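Local atomic coordinates of glutathione S-transferase domain (Xanthobacter autotrophicus, PDB entry 4HZ2), a protein that binds glutathione and probably acts as a glutathione S-transferase, joining the tripeptide through its thiol to electrophilic compounds. Residues B[176-189]-B[206-220]. Numbering follows the deposited sequence.
Sequences PTIADLALFAYTHR and WVDRVAALPGINLIP
F184 and W206 interlock where helix 178-187, opened by the N-capping box of the GST C-terminal domain, meets helix 206-211; the axes cross at -112° and each ring enters a hole of the other helix, knobs-into-holes fashion. T177 and D180 form the box: A179 N gives to T177 OG1, and T177 N to D180 OD2. The carboxylate's other oxygen, OD1, accepts W206 NE1 at 2.9 Å, close to the indole plane, and also L171 N, tying the cap to the second helix.

F184 can be followed outward. Its CB lies 3.9 Å from W206 CH2. With CG anti to the backbone N (chi1 -179°), the ring runs towards helix 206-211, where V210 CG1 covers one face in a CH-pi contact, 3.8 Å from the centroid and nearest to CD1 (3.4 Å); H188 CB lies over the opposite face. CE1 meets V207 O edge-on, CE2 lies over a face of the H188 ring, and CZ at the tip touches L218 CD2 at 3.7 Å.

W206 presents its edge to L183, F184 and T187 CG2, while V210 CG2 sits over one indole face. Without the indole, as with an alanine here, D180 OD1 would probably keep L171 N but lose its tie to this helix, and a gap is likely to open beside L183 and T187.

H188 is gripped at both ring nitrogens, which fixes its rotation: ND1 donates to F184 O from above the carbonyl plane, so NE2 is left to accept. Its donor is I219 N, 3.0 Å away, close to the imidazole plane, with an N-H...N angle of 166°.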
ATOM      1  N   PRO B 176      11.805  13.063 -12.184  1.00 18.51           N
ATOM      2  CA  PRO B 176      11.551  12.534 -10.832  1.00 17.70           C
ATOM      3  C   PRO B 176      10.149  12.885 -10.310  1.00 17.56           C
ATOM      4  O   PRO B 176       9.620  13.982 -10.597  1.00 18.09           O
ATOM      5  CB  PRO B 176      12.605  13.248  -9.963  1.00 21.90           C
ATOM      6  CG  PRO B 176      13.009  14.454 -10.744  1.00 22.83           C
ATOM      7  CD  PRO B 176      12.807  14.148 -12.206  1.00 19.17           C
ATOM      8  N   THR B 177       9.579  11.973  -9.526  1.00 15.02           N
ATOM      9  CA  THR B 177       8.256  12.170  -8.935  1.00 16.47           C
ATOM     10  C   THR B 177       8.279  11.578  -7.540  1.00 14.75           C
ATOM     11  O   THR B 177       9.300  10.997  -7.117  1.00 16.55           O
ATOM     12  CB  THR B 177       7.130  11.468  -9.745  1.00 19.15           C
ATOM     13  OG1 THR B 177       7.386  10.052  -9.762  1.00 17.45           O
ATOM     14  CG2 THR B 177       7.016  12.022 -11.191  1.00 18.42           C
ATOM     15  N   ILE B 178       7.155  11.668  -6.814  1.00 15.02           N
ATOM     16  CA  ILE B 178       7.088  11.000  -5.506  1.00 13.46           C
ATOM     17  C   ILE B 178       7.214   9.475  -5.614  1.00 12.98           C
ATOM     18  O   ILE B 178       7.479   8.811  -4.606  1.00 15.88           O
ATOM     19  CB  ILE B 178       5.808  11.350  -4.722  1.00 14.63           C
ATOM     20  CG1 ILE B 178       4.546  10.980  -5.499  1.00 14.53           C
ATOM     21  CG2 ILE B 178       5.820  12.827  -4.341  1.00 16.59           C
ATOM     22  CD1 ILE B 178       3.276  11.039  -4.647  1.00 14.43           C
ATOM     23  N   ALA B 179       7.013   8.904  -6.804  1.00 13.57           N
ATOM     24  CA  ALA B 179       7.293   7.467  -6.923  1.00 14.19           C
ATOM     25  C   ALA B 179       8.779   7.202  -6.642  1.00 15.78           C
ATOM     26  O   ALA B 179       9.115   6.274  -5.889  1.00 15.97           O
ATOM     27  CB  ALA B 179       6.899   6.964  -8.292  1.00 15.86           C
ATOM     28  N   ASP B 180       9.676   8.020  -7.218  1.00 15.23           N
ATOM     29  CA  ASP B 180      11.102   7.847  -6.924  1.00 14.30           C
ATOM     30  C   ASP B 180      11.375   8.050  -5.436  1.00 12.69           C
ATOM     31  O   ASP B 180      12.136   7.305  -4.827  1.00 15.73           O
ATOM     32  CB  ASP B 180      11.995   8.755  -7.771  1.00 15.46           C
ATOM     33  CG  ASP B 180      11.709   8.621  -9.246  1.00 14.12           C
ATOM     34  OD1 ASP B 180      12.183   7.642  -9.901  1.00 16.94           O
ATOM     35  OD2 ASP B 180      10.937   9.443  -9.770  1.00 17.59           O
ATOM     36  N   LEU B 181      10.787   9.093  -4.837  1.00 15.83           N
ATOM     37  CA  LEU B 181      10.998   9.334  -3.407  1.00 16.02           C
ATOM     38  C   LEU B 181      10.547   8.128  -2.558  1.00 15.37           C
ATOM     39  O   LEU B 181      11.282   7.696  -1.665  1.00 14.80           O
ATOM     40  CB  LEU B 181      10.266  10.606  -2.935  1.00 16.08           C
ATOM     41  CG  LEU B 181      10.666  11.946  -3.565  1.00 16.15           C
ATOM     42  CD1 LEU B 181       9.924  13.131  -2.924  1.00 17.98           C
ATOM     43  CD2 LEU B 181      12.181  12.143  -3.461  1.00 19.53           C
ATOM     44  N   ALA B 182       9.354   7.592  -2.853  1.00 13.93           N
ATOM     45  CA  ALA B 182       8.802   6.513  -2.056  1.00 13.81           C
ATOM     46  C   ALA B 182       9.712   5.283  -2.060  1.00 12.06           C
ATOM     47  O   ALA B 182       9.885   4.646  -1.025  1.00 15.80           O
ATOM     48  CB  ALA B 182       7.390   6.122  -2.491  1.00 15.14           C
ATOM     49  N   LEU B 183      10.283   4.947  -3.222  1.00 13.80           N
ATOM     50  CA  LEU B 183      11.144   3.754  -3.317  0.50 14.59           C
ATOM     51  C   LEU B 183      12.593   4.057  -2.924  1.00 14.75           C
ATOM     52  O   LEU B 183      13.346   3.142  -2.540  1.00 16.12           O
ATOM     53  CB  LEU B 183      11.035   3.094  -4.700  0.50 16.07           C
ATOM     54  CG  LEU B 183       9.720   2.282  -4.806  0.50 13.50           C
ATOM     55  CD1 LEU B 183       9.166   2.219  -6.219  0.50 18.51           C
ATOM     56  CD2 LEU B 183       9.839   0.890  -4.192  0.50  8.43           C
ATOM     57  N   PHE B 184      12.980   5.332  -2.980  1.00 15.46           N
ATOM     58  CA  PHE B 184      14.323   5.722  -2.567  1.00 15.21           C
ATOM     59  C   PHE B 184      14.477   5.601  -1.047  1.00 14.10           C
ATOM     60  O   PHE B 184      15.549   5.240  -0.543  1.00 15.86           O
ATOM     61  CB  PHE B 184      14.628   7.133  -3.040  1.00 17.69           C
ATOM     62  CG  PHE B 184      16.001   7.634  -2.681  1.00 15.46           C
ATOM     63  CD1 PHE B 184      17.063   7.473  -3.568  1.00 17.46           C
ATOM     64  CD2 PHE B 184      16.233   8.308  -1.458  1.00 13.78           C
ATOM     65  CE1 PHE B 184      18.312   7.985  -3.269  1.00 18.25           C
ATOM     66  CE2 PHE B 184      17.487   8.814  -1.162  1.00 15.23           C
ATOM     67  CZ  PHE B 184      18.530   8.637  -2.064  1.00 15.50           C
ATOM     68  N   ALA B 185      13.386   5.887  -0.324  1.00 14.23           N
ATOM     69  CA  ALA B 185      13.402   5.976   1.139  1.00 16.58           C
ATOM     70  C   ALA B 185      14.187   4.828   1.775  1.00 15.69           C
ATOM     71  O   ALA B 185      15.092   5.063   2.569  1.00 16.76           O
ATOM     72  CB  ALA B 185      11.961   6.023   1.671  1.00 17.42           C
ATOM     73  N   TYR B 186      13.820   3.586   1.460  1.00 17.94           N
ATOM     74  CA  TYR B 186      14.573   2.442   1.981  1.00 15.95           C
ATOM     75  C   TYR B 186      15.629   1.902   1.030  1.00 14.45           C
ATOM     76  O   TYR B 186      16.635   1.350   1.480  1.00 17.44           O
ATOM     77  CB  TYR B 186      13.622   1.315   2.414  1.00 16.45           C
ATOM     78  CG  TYR B 186      12.856   1.697   3.659  1.00 15.94           C
ATOM     79  CD1 TYR B 186      13.449   1.626   4.920  1.00 17.64           C
ATOM     80  CD2 TYR B 186      11.550   2.142   3.568  1.00 15.72           C
ATOM     81  CE1 TYR B 186      12.744   1.953   6.071  1.00 18.13           C
ATOM     82  CE2 TYR B 186      10.842   2.486   4.706  1.00 17.04           C
ATOM     83  CZ  TYR B 186      11.451   2.397   5.947  1.00 18.26           C
ATOM     84  OH  TYR B 186      10.744   2.743   7.080  1.00 19.82           O
ATOM     85  N   THR B 187      15.414   2.051  -0.279  1.00 16.38           N
ATOM     86  CA  THR B 187      16.362   1.442  -1.229  1.00 14.60           C
ATOM     87  C   THR B 187      17.737   2.064  -1.071  1.00 14.11           C
ATOM     88  O   THR B 187      18.760   1.359  -1.218  1.00 17.12           O
ATOM     89  CB  THR B 187      15.880   1.519  -2.696  1.00 16.55           C
ATOM     90  OG1 THR B 187      14.568   0.944  -2.791  1.00 17.56           O
ATOM     91  CG2 THR B 187      16.805   0.717  -3.621  1.00 17.11           C
ATOM     92  N   HIS B 188      17.807   3.364  -0.783  1.00 17.28           N
ATOM     93  CA  HIS B 188      19.141   4.002  -0.665  1.00 16.60           C
ATOM     94  C   HIS B 188      19.950   3.448   0.502  1.00 18.77           C
ATOM     95  O   HIS B 188      21.171   3.563   0.521  1.00 20.17           O
ATOM     96  CB  HIS B 188      19.103   5.546  -0.677  1.00 18.51           C
ATOM     97  CG  HIS B 188      18.815   6.201   0.646  1.00 17.91           C
ATOM     98  ND1 HIS B 188      17.546   6.240   1.203  1.00 16.30           N
ATOM     99  CD2 HIS B 188      19.613   6.933   1.470  1.00 20.63           C
ATOM    100  CE1 HIS B 188      17.584   6.955   2.324  1.00 18.14           C
ATOM    101  NE2 HIS B 188      18.829   7.377   2.514  1.00 16.92           N
ATOM    102  N   ARG B 189      19.264   2.806   1.448  1.00 17.62           N
ATOM    103  CA  ARG B 189      19.924   2.225   2.602  1.00 19.57           C
ATOM    104  C   ARG B 189      19.848   0.687   2.539  1.00 19.36           C
ATOM    105  O   ARG B 189      19.922   0.008   3.560  1.00 20.05           O
ATOM    106  CB  ARG B 189      19.295   2.757   3.901  1.00 20.57           C
ATOM    107  CG  ARG B 189      19.355   4.289   4.051  1.00 23.58           C
ATOM    108  CD  ARG B 189      20.750   4.871   3.909  1.00 26.41           C
ATOM    109  NE  ARG B 189      21.654   4.229   4.853  1.00 20.54           N
ATOM    110  CZ  ARG B 189      22.882   3.784   4.574  1.00 29.13           C
ATOM    111  NH1 ARG B 189      23.427   3.961   3.377  1.00 28.61           N
ATOM    112  NH2 ARG B 189      23.594   3.179   5.520  1.00 27.29           N
ATOM    113  N   TRP B 206      20.195   4.639 -10.359  1.00 18.11           N
ATOM    114  CA  TRP B 206      19.015   5.448 -10.063  1.00 18.22           C
ATOM    115  C   TRP B 206      19.151   6.027  -8.650  1.00 18.67           C
ATOM    116  O   TRP B 206      18.878   7.225  -8.435  1.00 17.51           O
ATOM    117  CB  TRP B 206      17.746   4.591 -10.211  1.00 17.60           C
ATOM    118  CG  TRP B 206      16.539   5.131  -9.570  1.00 16.28           C
ATOM    119  CD1 TRP B 206      15.660   6.034 -10.102  1.00 14.88           C
ATOM    120  CD2 TRP B 206      16.024   4.745  -8.294  1.00 16.80           C
ATOM    121  NE1 TRP B 206      14.626   6.273  -9.189  1.00 14.56           N
ATOM    122  CE2 TRP B 206      14.828   5.487  -8.077  1.00 16.07           C
ATOM    123  CE3 TRP B 206      16.465   3.862  -7.299  1.00 18.53           C
ATOM    124  CZ2 TRP B 206      14.061   5.357  -6.895  1.00 15.75           C
ATOM    125  CZ3 TRP B 206      15.704   3.726  -6.117  1.00 18.38           C
ATOM    126  CH2 TRP B 206      14.512   4.471  -5.925  1.00 16.75           C
ATOM    127  N   VAL B 207      19.607   5.213  -7.692  1.00 16.66           N
ATOM    128  CA  VAL B 207      19.857   5.730  -6.348  1.00 17.90           C
ATOM    129  C   VAL B 207      20.788   6.957  -6.418  1.00 17.69           C
ATOM    130  O   VAL B 207      20.492   8.007  -5.828  1.00 18.81           O
ATOM    131  CB  VAL B 207      20.431   4.670  -5.379  1.00 16.86           C
ATOM    132  CG1 VAL B 207      20.991   5.347  -4.116  1.00 19.42           C
ATOM    133  CG2 VAL B 207      19.377   3.606  -5.048  1.00 19.12           C
ATOM    134  N   ASP B 208      21.866   6.866  -7.198  1.00 18.11           N
ATOM    135  CA  ASP B 208      22.801   7.995  -7.300  1.00 20.16           C
ATOM    136  C   ASP B 208      22.159   9.226  -7.945  1.00 19.53           C
ATOM    137  O   ASP B 208      22.423  10.370  -7.540  1.00 23.97           O
ATOM    138  CB  ASP B 208      24.078   7.603  -8.043  1.00 24.49           C
ATOM    139  CG  ASP B 208      24.905   6.566  -7.280  1.00 29.46           C
ATOM    140  OD1 ASP B 208      24.780   6.478  -6.041  1.00 33.98           O
ATOM    141  OD2 ASP B 208      25.688   5.827  -7.923  1.00 30.96           O
ATOM    142  N   ARG B 209      21.334   8.996  -8.964  1.00 22.30           N
ATOM    143  CA  ARG B 209      20.628  10.055  -9.699  1.00 21.80           C
ATOM    144  C   ARG B 209      19.676  10.781  -8.766  1.00 23.32           C
ATOM    145  O   ARG B 209      19.610  12.020  -8.746  1.00 22.58           O
ATOM    146  CB  ARG B 209      19.855   9.378 -10.857  1.00 27.52           C
ATOM    147  CG  ARG B 209      19.148  10.225 -11.877  1.00 48.77           C
ATOM    148  CD  ARG B 209      18.534   9.282 -12.915  1.00 29.13           C
ATOM    149  NE  ARG B 209      19.565   8.484 -13.578  1.00 22.84           N
ATOM    150  CZ  ARG B 209      19.564   7.159 -13.716  1.00 20.38           C
ATOM    151  NH1 ARG B 209      18.556   6.401 -13.285  1.00 20.63           N
ATOM    152  NH2 ARG B 209      20.588   6.578 -14.332  1.00 27.15           N
ATOM    153  N   VAL B 210      18.933  10.015  -7.973  1.00 18.22           N
ATOM    154  CA  VAL B 210      17.989  10.640  -7.045  1.00 18.05           C
ATOM    155  C   VAL B 210      18.768  11.398  -5.970  1.00 17.60           C
ATOM    156  O   VAL B 210      18.430  12.550  -5.642  1.00 17.46           O
ATOM    157  CB  VAL B 210      17.015   9.616  -6.404  1.00 15.84           C
ATOM    158  CG1 VAL B 210      16.209  10.283  -5.294  1.00 17.07           C
ATOM    159  CG2 VAL B 210      16.094   9.024  -7.467  1.00 18.38           C
ATOM    160  N   ALA B 211      19.840  10.806  -5.464  1.00 20.79           N
ATOM    161  CA  ALA B 211      20.623  11.447  -4.391  1.00 20.58           C
ATOM    162  C   ALA B 211      21.234  12.775  -4.843  1.00 19.43           C
ATOM    163  O   ALA B 211      21.502  13.658  -4.021  1.00 23.95           O
ATOM    164  CB  ALA B 211      21.715  10.508  -3.874  1.00 22.09           C
ATOM    165  N   ALA B 212      21.476  12.910  -6.148  1.00 23.74           N
ATOM    166  CA  ALA B 212      22.096  14.120  -6.682  1.00 24.99           C
ATOM    167  C   ALA B 212      21.090  15.249  -6.927  1.00 23.30           C
ATOM    168  O   ALA B 212      21.489  16.393  -7.208  1.00 27.50           O
ATOM    169  CB  ALA B 212      22.856  13.806  -7.961  1.00 25.24           C
ATOM    170  N   LEU B 213      19.793  14.955  -6.824  1.00 21.30           N
ATOM    171  CA  LEU B 213      18.778  16.004  -7.038  1.00 21.04           C
ATOM    172  C   LEU B 213      18.878  17.095  -5.972  1.00 22.10           C
ATOM    173  O   LEU B 213      19.121  16.792  -4.804  1.00 23.19           O
ATOM    174  CB  LEU B 213      17.365  15.408  -7.037  1.00 19.81           C
ATOM    175  CG  LEU B 213      17.028  14.514  -8.237  1.00 19.04           C
ATOM    176  CD1 LEU B 213      15.693  13.825  -7.983  1.00 19.90           C
ATOM    177  CD2 LEU B 213      16.950  15.356  -9.502  1.00 22.71           C
ATOM    178  N   PRO B 214      18.658  18.368  -6.362  1.00 24.73           N
ATOM    179  CA  PRO B 214      18.664  19.433  -5.368  1.00 24.41           C
ATOM    180  C   PRO B 214      17.649  19.188  -4.246  1.00 20.81           C
ATOM    181  O   PRO B 214      16.508  18.789  -4.501  1.00 24.92           O
ATOM    182  CB  PRO B 214      18.272  20.687  -6.180  1.00 27.42           C
ATOM    183  CG  PRO B 214      18.609  20.361  -7.591  1.00 34.90           C
ATOM    184  CD  PRO B 214      18.420  18.872  -7.722  1.00 26.95           C
ATOM    185  N   GLY B 215      18.075  19.379  -3.002  1.00 20.95           N
ATOM    186  CA  GLY B 215      17.155  19.249  -1.872  1.00 23.45           C
ATOM    187  C   GLY B 215      17.003  17.863  -1.269  1.00 19.20           C
ATOM    188  O   GLY B 215      16.366  17.730  -0.221  1.00 20.98           O
ATOM    189  N   ILE B 216      17.585  16.833  -1.899  1.00 21.01           N
ATOM    190  CA  ILE B 216      17.487  15.474  -1.379  1.00 20.89           C
ATOM    191  C   ILE B 216      18.598  15.212  -0.362  1.00 20.12           C
ATOM    192  O   ILE B 216      19.780  15.493  -0.624  1.00 22.38           O
ATOM    193  CB  ILE B 216      17.561  14.410  -2.522  1.00 18.16           C
ATOM    194  CG1 ILE B 216      16.426  14.627  -3.522  1.00 19.71           C
ATOM    195  CG2 ILE B 216      17.533  13.000  -1.964  1.00 19.63           C
ATOM    196  CD1 ILE B 216      15.040  14.406  -2.970  1.00 23.59           C
ATOM    197  N   ASN B 217      18.199  14.680   0.794  1.00 19.97           N
ATOM    198  CA  ASN B 217      19.105  14.322   1.871  1.00 22.82           C
ATOM    199  C   ASN B 217      19.029  12.828   2.167  1.00 20.58           C
ATOM    200  O   ASN B 217      17.961  12.231   2.089  1.00 23.86           O
ATOM    201  CB  ASN B 217      18.708  15.087   3.135  1.00 25.78           C
ATOM    202  CG  ASN B 217      18.346  16.527   2.829  1.00 36.06           C
ATOM    203  OD1 ASN B 217      19.233  17.308   2.444  1.00 32.72           O
ATOM    204  ND2 ASN B 217      17.045  16.895   2.978  1.00 33.65           N
ATOM    205  N   LEU B 218      20.164  12.244   2.524  1.00 19.48           N
ATOM    206  CA  LEU B 218      20.240  10.831   2.854  1.00 19.75           C
ATOM    207  C   LEU B 218      19.991  10.571   4.329  1.00 22.13           C
ATOM    208  O   LEU B 218      20.231  11.450   5.178  1.00 20.80           O
ATOM    209  CB  LEU B 218      21.617  10.284   2.481  1.00 19.68           C
ATOM    210  CG  LEU B 218      22.148  10.646   1.090  1.00 21.56           C
ATOM    211  CD1 LEU B 218      23.540  10.063   0.843  1.00 28.01           C
ATOM    212  CD2 LEU B 218      21.168  10.143   0.022  1.00 29.52           C
ATOM    213  N   ILE B 219      19.494   9.375   4.638  1.00 17.34           N
ATOM    214  CA  ILE B 219      19.480   8.910   6.023  1.00 20.12           C
ATOM    215  C   ILE B 219      20.906   8.464   6.373  1.00 16.20           C
ATOM    216  O   ILE B 219      21.489   7.586   5.698  1.00 18.85           O
ATOM    217  CB  ILE B 219      18.476   7.737   6.236  1.00 19.62           C
ATOM    218  CG1 ILE B 219      17.070   8.142   5.777  1.00 18.91           C
ATOM    219  CG2 ILE B 219      18.481   7.284   7.705  1.00 19.86           C
ATOM    220  CD1 ILE B 219      16.066   6.986   5.796  1.00 18.99           C
ATOM    221  N   PRO B 220      21.491   9.057   7.430  1.00 16.43           N
ATOM    222  CA  PRO B 220      22.839   8.584   7.816  1.00 17.78           C
ATOM    223  C   PRO B 220      22.795   7.104   8.247  1.00 20.30           C
ATOM    224  O   PRO B 220      21.716   6.586   8.593  1.00 18.69           O
ATOM    225  CB  PRO B 220      23.214   9.501   8.989  1.00 19.12           C
ATOM    226  CG  PRO B 220      22.283  10.706   8.875  1.00 22.62           C
ATOM    227  CD  PRO B 220      21.000  10.127   8.320  1.00 18.12           C
TER
HETATM  228  O   HOH W   1      20.474   4.381   7.502  1.00 19.21           O